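Local atomic coordinates of VgrG protein (Vibrio cholerae, PDB entry 4DTH), a protein that probably cross-links monomeric actin as a toxin through its actin cross-linking domain, which binds ATP and magnesium ions. Residues A[193-201]-A[273-281]. Sequence-based numbering, arbitrary orientation.
Sequences RLLESAPWY and NAWEILPRT. With ATP (adenosine-5'-triphosphate), chain B.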
loop_
_atom_site.group_PDB
_atom_site.type_symbol
_atom_site.label_atom_id
_atom_site.label_comp_id
_atom_site.label_asym_id
_atom_site.label_seq_id
_atom_site.Cartn_x
_atom_site.Cartn_y
_atom_site.Cartn_z
ATOM N N ARG A 193 15.910 9.969 -1.401
ATOM C CA ARG A 193 16.683 10.048 -0.157
ATOM C C ARG A 193 15.839 9.623 1.042
ATOM O O ARG A 193 16.347 8.929 1.926
ATOM C CB ARG A 193 17.280 11.448 0.031
ATOM C CG ARG A 193 18.314 11.757 -1.043
ATOM C CD ARG A 193 19.143 12.982 -0.733
ATOM N NE ARG A 193 18.368 14.223 -0.835
ATOM C CZ ARG A 193 18.191 14.921 -1.949
ATOM N NH1 ARG A 193 18.722 14.508 -3.091
ATOM N NH2 ARG A 193 17.476 16.038 -1.932
ATOM N N LEU A 194 14.529 9.993 1.036
ATOM C CA LEU A 194 13.598 9.591 2.086
ATOM C C LEU A 194 13.458 8.047 2.081
ATOM O O LEU A 194 13.520 7.417 3.137
ATOM C CB LEU A 194 12.225 10.269 1.871
ATOM C CG LEU A 194 11.135 9.942 2.886
ATOM C CD1 LEU A 194 11.496 10.457 4.281
ATOM C CD2 LEU A 194 9.791 10.512 2.441
ATOM N N LEU A 195 13.301 7.447 0.882
ATOM C CA LEU A 195 13.164 5.990 0.736
ATOM C C LEU A 195 14.436 5.257 1.129
ATOM O O LEU A 195 14.366 4.209 1.774
ATOM C CB LEU A 195 12.763 5.613 -0.695
ATOM C CG LEU A 195 11.355 6.031 -1.133
ATOM C CD1 LEU A 195 11.197 5.838 -2.598
ATOM C CD2 LEU A 195 10.270 5.278 -0.355
ATOM N N GLU A 196 15.594 5.815 0.758
ATOM C CA GLU A 196 16.898 5.233 1.083
ATOM C C GLU A 196 17.208 5.284 2.580
ATOM O O GLU A 196 18.071 4.537 3.056
ATOM C CB GLU A 196 18.005 5.895 0.269
ATOM C CG GLU A 196 17.989 5.506 -1.199
ATOM C CD GLU A 196 18.759 6.471 -2.077
ATOM O OE1 GLU A 196 19.627 7.197 -1.544
ATOM O OE2 GLU A 196 18.499 6.495 -3.298
ATOM N N SER A 197 16.482 6.135 3.327
ATOM C CA SER A 197 16.636 6.231 4.780
ATOM C C SER A 197 15.933 5.077 5.512
ATOM O O SER A 197 16.085 4.964 6.732
ATOM C CB SER A 197 16.169 7.590 5.296
ATOM O OG SER A 197 14.753 7.658 5.370
ATOM N N ALA A 198 15.187 4.203 4.780
ATOM C CA ALA A 198 14.515 3.040 5.380
ATOM C C ALA A 198 15.569 2.239 6.167
ATOM O O ALA A 198 16.686 2.067 5.665
ATOM C CB ALA A 198 13.887 2.167 4.304
ATOM N N PRO A 199 15.280 1.846 7.429
ATOM C CA PRO A 199 16.312 1.156 8.240
ATOM C C PRO A 199 16.854 -0.125 7.620
ATOM O O PRO A 199 18.030 -0.446 7.800
ATOM C CB PRO A 199 15.603 0.875 9.567
ATOM C CG PRO A 199 14.448 1.796 9.603
ATOM C CD PRO A 199 14.025 2.023 8.186
ATOM N N TRP A 200 16.001 -0.838 6.863
ATOM C CA TRP A 200 16.385 -2.085 6.203
ATOM C C TRP A 200 17.316 -1.887 5.017
ATOM O O TRP A 200 17.982 -2.839 4.621
ATOM C CB TRP A 200 15.145 -2.891 5.790
ATOM C CG TRP A 200 14.173 -2.146 4.921
ATOM C CD1 TRP A 200 13.029 -1.522 5.322
ATOM C CD2 TRP A 200 14.253 -1.969 3.499
ATOM N NE1 TRP A 200 12.392 -0.959 4.241
ATOM C CE2 TRP A 200 13.126 -1.209 3.109
ATOM C CE3 TRP A 200 15.170 -2.375 2.511
ATOM C CZ2 TRP A 200 12.896 -0.839 1.776
ATOM C CZ3 TRP A 200 14.942 -2.006 1.194
ATOM C CH2 TRP A 200 13.821 -1.244 0.837
ATOM N N TYR A 201 17.327 -0.683 4.411
ATOM C CA TYR A 201 18.184 -0.436 3.253
ATOM C C TYR A 201 19.629 -0.218 3.664
ATOM O O TYR A 201 19.922 0.700 4.435
ATOM C CB TYR A 201 17.673 0.724 2.384
ATOM C CG TYR A 201 18.535 0.969 1.163
ATOM C CD1 TYR A 201 18.628 0.019 0.146
ATOM C CD2 TYR A 201 19.274 2.139 1.032
ATOM C CE1 TYR A 201 19.424 0.240 -0.979
ATOM C CE2 TYR A 201 20.059 2.378 -0.095
ATOM C CZ TYR A 201 20.133 1.425 -1.096
ATOM O OH TYR A 201 20.931 1.651 -2.188
ATOM N N ASN A 273 4.554 -3.529 9.772
ATOM C CA ASN A 273 4.990 -2.385 10.578
ATOM C C ASN A 273 6.494 -2.392 10.825
ATOM O O ASN A 273 7.114 -1.332 10.814
ATOM C CB ASN A 273 4.221 -2.320 11.896
ATOM C CG ASN A 273 2.790 -1.865 11.724
ATOM O OD1 ASN A 273 2.389 -1.372 10.662
ATOM N ND2 ASN A 273 1.980 -2.050 12.753
ATOM N N ALA A 274 7.083 -3.591 10.996
ATOM C CA ALA A 274 8.519 -3.747 11.221
ATOM C C ALA A 274 9.370 -3.265 10.037
ATOM O O ALA A 274 10.501 -2.847 10.254
ATOM C CB ALA A 274 8.851 -5.182 11.572
ATOM N N TRP A 275 8.831 -3.289 8.794
ATOM C CA TRP A 275 9.549 -2.763 7.628
ATOM C C TRP A 275 9.654 -1.227 7.718
ATOM O O TRP A 275 10.641 -0.663 7.239
ATOM C CB TRP A 275 8.825 -3.121 6.318
ATOM C CG TRP A 275 9.033 -4.535 5.874
ATOM C CD1 TRP A 275 8.246 -5.608 6.165
ATOM C CD2 TRP A 275 10.069 -5.017 5.007
ATOM N NE1 TRP A 275 8.718 -6.729 5.525
ATOM C CE2 TRP A 275 9.865 -6.407 4.846
ATOM C CE3 TRP A 275 11.190 -4.421 4.396
ATOM C CZ2 TRP A 275 10.730 -7.212 4.096
ATOM C CZ3 TRP A 275 12.033 -5.215 3.628
ATOM C CH2 TRP A 275 11.803 -6.593 3.484
ATOM N N GLU A 276 8.609 -0.561 8.289
ATOM C CA GLU A 276 8.426 0.907 8.431
ATOM C C GLU A 276 8.083 1.520 7.067
ATOM O O GLU A 276 7.021 2.120 6.900
ATOM C CB GLU A 276 9.635 1.604 9.080
ATOM C CG GLU A 276 9.892 1.145 10.510
ATOM C CD GLU A 276 11.051 1.831 11.206
ATOM O OE1 GLU A 276 11.621 1.214 12.132
ATOM O OE2 GLU A 276 11.398 2.973 10.825
ATOM N N ILE A 277 8.988 1.354 6.101
ATOM C CA ILE A 277 8.816 1.723 4.703
ATOM C C ILE A 277 8.723 0.352 4.025
ATOM O O ILE A 277 9.726 -0.355 3.864
ATOM C CB ILE A 277 9.963 2.620 4.167
ATOM C CG1 ILE A 277 9.997 3.959 4.946
ATOM C CG2 ILE A 277 9.788 2.863 2.662
ATOM C CD1 ILE A 277 11.235 4.863 4.717
ATOM N N LEU A 278 7.496 -0.044 3.708
ATOM C CA LEU A 278 7.205 -1.370 3.179
ATOM C C LEU A 278 7.283 -1.471 1.651
ATOM O O LEU A 278 6.472 -0.849 0.966
ATOM C CB LEU A 278 5.802 -1.806 3.669
ATOM C CG LEU A 278 5.256 -3.151 3.180
ATOM C CD1 LEU A 278 6.031 -4.321 3.778
ATOM C CD2 LEU A 278 3.761 -3.277 3.501
ATOM N N PRO A 279 8.204 -2.293 1.093
ATOM C CA PRO A 279 8.207 -2.495 -0.368
ATOM C C PRO A 279 6.855 -3.063 -0.828
ATOM O O PRO A 279 6.310 -3.972 -0.184
ATOM C CB PRO A 279 9.334 -3.511 -0.575
ATOM C CG PRO A 279 10.244 -3.309 0.634
ATOM C CD PRO A 279 9.251 -3.103 1.746
ATOM N N ARG A 280 6.275 -2.466 -1.878
ATOM C CA ARG A 280 4.967 -2.874 -2.388
ATOM C C ARG A 280 5.049 -3.504 -3.764
ATOM O O ARG A 280 4.014 -3.861 -4.327
ATOM C CB ARG A 280 3.989 -1.673 -2.419
ATOM C CG ARG A 280 3.559 -1.177 -1.041
ATOM C CD ARG A 280 2.528 -2.054 -0.334
ATOM N NE ARG A 280 1.282 -2.198 -1.091
ATOM C CZ ARG A 280 0.922 -3.304 -1.734
ATOM N NH1 ARG A 280 1.709 -4.372 -1.723
ATOM N NH2 ARG A 280 -0.226 -3.353 -2.387
ATOM N N THR A 281 6.261 -3.622 -4.321
ATOM C CA THR A 281 6.436 -4.181 -5.660
ATOM C C THR A 281 7.213 -5.471 -5.538
ATOM O O THR A 281 8.151 -5.562 -4.740
ATOM C CB THR A 281 7.113 -3.147 -6.586
ATOM O OG1 THR A 281 6.314 -1.964 -6.633
ATOM C CG2 THR A 281 7.339 -3.669 -8.028
HETATM P PG ATP B . -2.120 -4.233 0.821
HETATM O O1G ATP B . -1.079 -3.464 1.571
HETATM O O2G ATP B . -1.492 -5.287 -0.046
HETATM O O3G ATP B . -3.106 -4.898 1.739
HETATM P PB ATP B . -3.978 -3.204 -1.126
HETATM O O1B ATP B . -3.803 -4.363 -2.025
HETATM O O2B ATP B . -5.313 -3.329 -0.433
HETATM O O3B ATP B . -2.888 -3.179 -0.109
HETATM P PA ATP B . -3.077 -1.384 -3.098
HETATM O O1A ATP B . -2.110 -2.450 -3.438
HETATM O O2A ATP B . -3.958 -1.149 -4.328
HETATM O O3A ATP B . -3.931 -1.838 -1.965
HETATM O "O5'" ATP B . -2.263 -0.061 -2.696
HETATM C "C5'" ATP B . -3.036 1.146 -2.592
HETATM C "C4'" ATP B . -2.175 2.359 -2.359
HETATM O "O4'" ATP B . -1.171 2.469 -3.408
HETATM C "C3'" ATP B . -2.950 3.677 -2.402
HETATM O "O3'" ATP B . -2.428 4.647 -1.497
HETATM C "C2'" ATP B . -2.765 4.100 -3.853
HETATM O "O2'" ATP B . -3.051 5.467 -4.098
HETATM C "C1'" ATP B . -1.304 3.740 -4.029
HETATM N N9 ATP B . -0.810 3.668 -5.406
HETATM C C8 ATP B . -1.276 2.865 -6.412
HETATM N N7 ATP B . -0.626 3.010 -7.542
HETATM C C5 ATP B . 0.329 3.977 -7.261
HETATM C C6 ATP B . 1.348 4.571 -8.032
HETATM N N6 ATP B . 1.590 4.268 -9.314
HETATM N N1 ATP B . 2.136 5.490 -7.429
HETATM C C2 ATP B . 1.918 5.789 -6.145
HETATM N N3 ATP B . 0.998 5.297 -5.319
HETATM C C4 ATP B . 0.222 4.389 -5.939
#
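With CG set between its backbone N and carbonyl carbon (chi1 55°), Trp200 swings its indole from the Ala198–Tyr201 type I turn across to 275–279, while Trp275, its CG anti to the carbonyl carbon, points the CE3–CZ3 edge of its six-membered ring at one face of that indole. The result is a T-shaped pair, planes at 76°, in which CE3 of Trp275 comes within 3.6 Å of Trp200 CD1. Ala198 CB and Tyr201 CB lie over the other face, so the Trp200 ring is sandwiched. Its rotation is further fixed by a hydrogen bond: Trp200 NE1 donates to Ile277 O at 2.8 Å, in the carbonyl plane but somewhat bent (149° at the hydrogen). Farther round the indole, CZ2 of Trp200 meets Pro279 CG at 3.8 Å.

Ile277 adds apolar contacts with both its branches. CD1 touches Ala198 CB at 3.8 Å, while CG2 reaches Leu195 CD2 at 3.9 Å. At the surface, the extended Glu276 brings OE2 to 3.5 Å from Pro199 CG.

The contact thus ties helix 190–196 and the turn after it to the junction of helix 269–275 and strand 277–279, one step before Arg280 of the ATP pocket. Strand 277–279 pairs antiparallel with 343–352, whose Phe352 touches Leu194, Leu195 and Ile277; helix 221–245 packs on both tryptophans through Lys237.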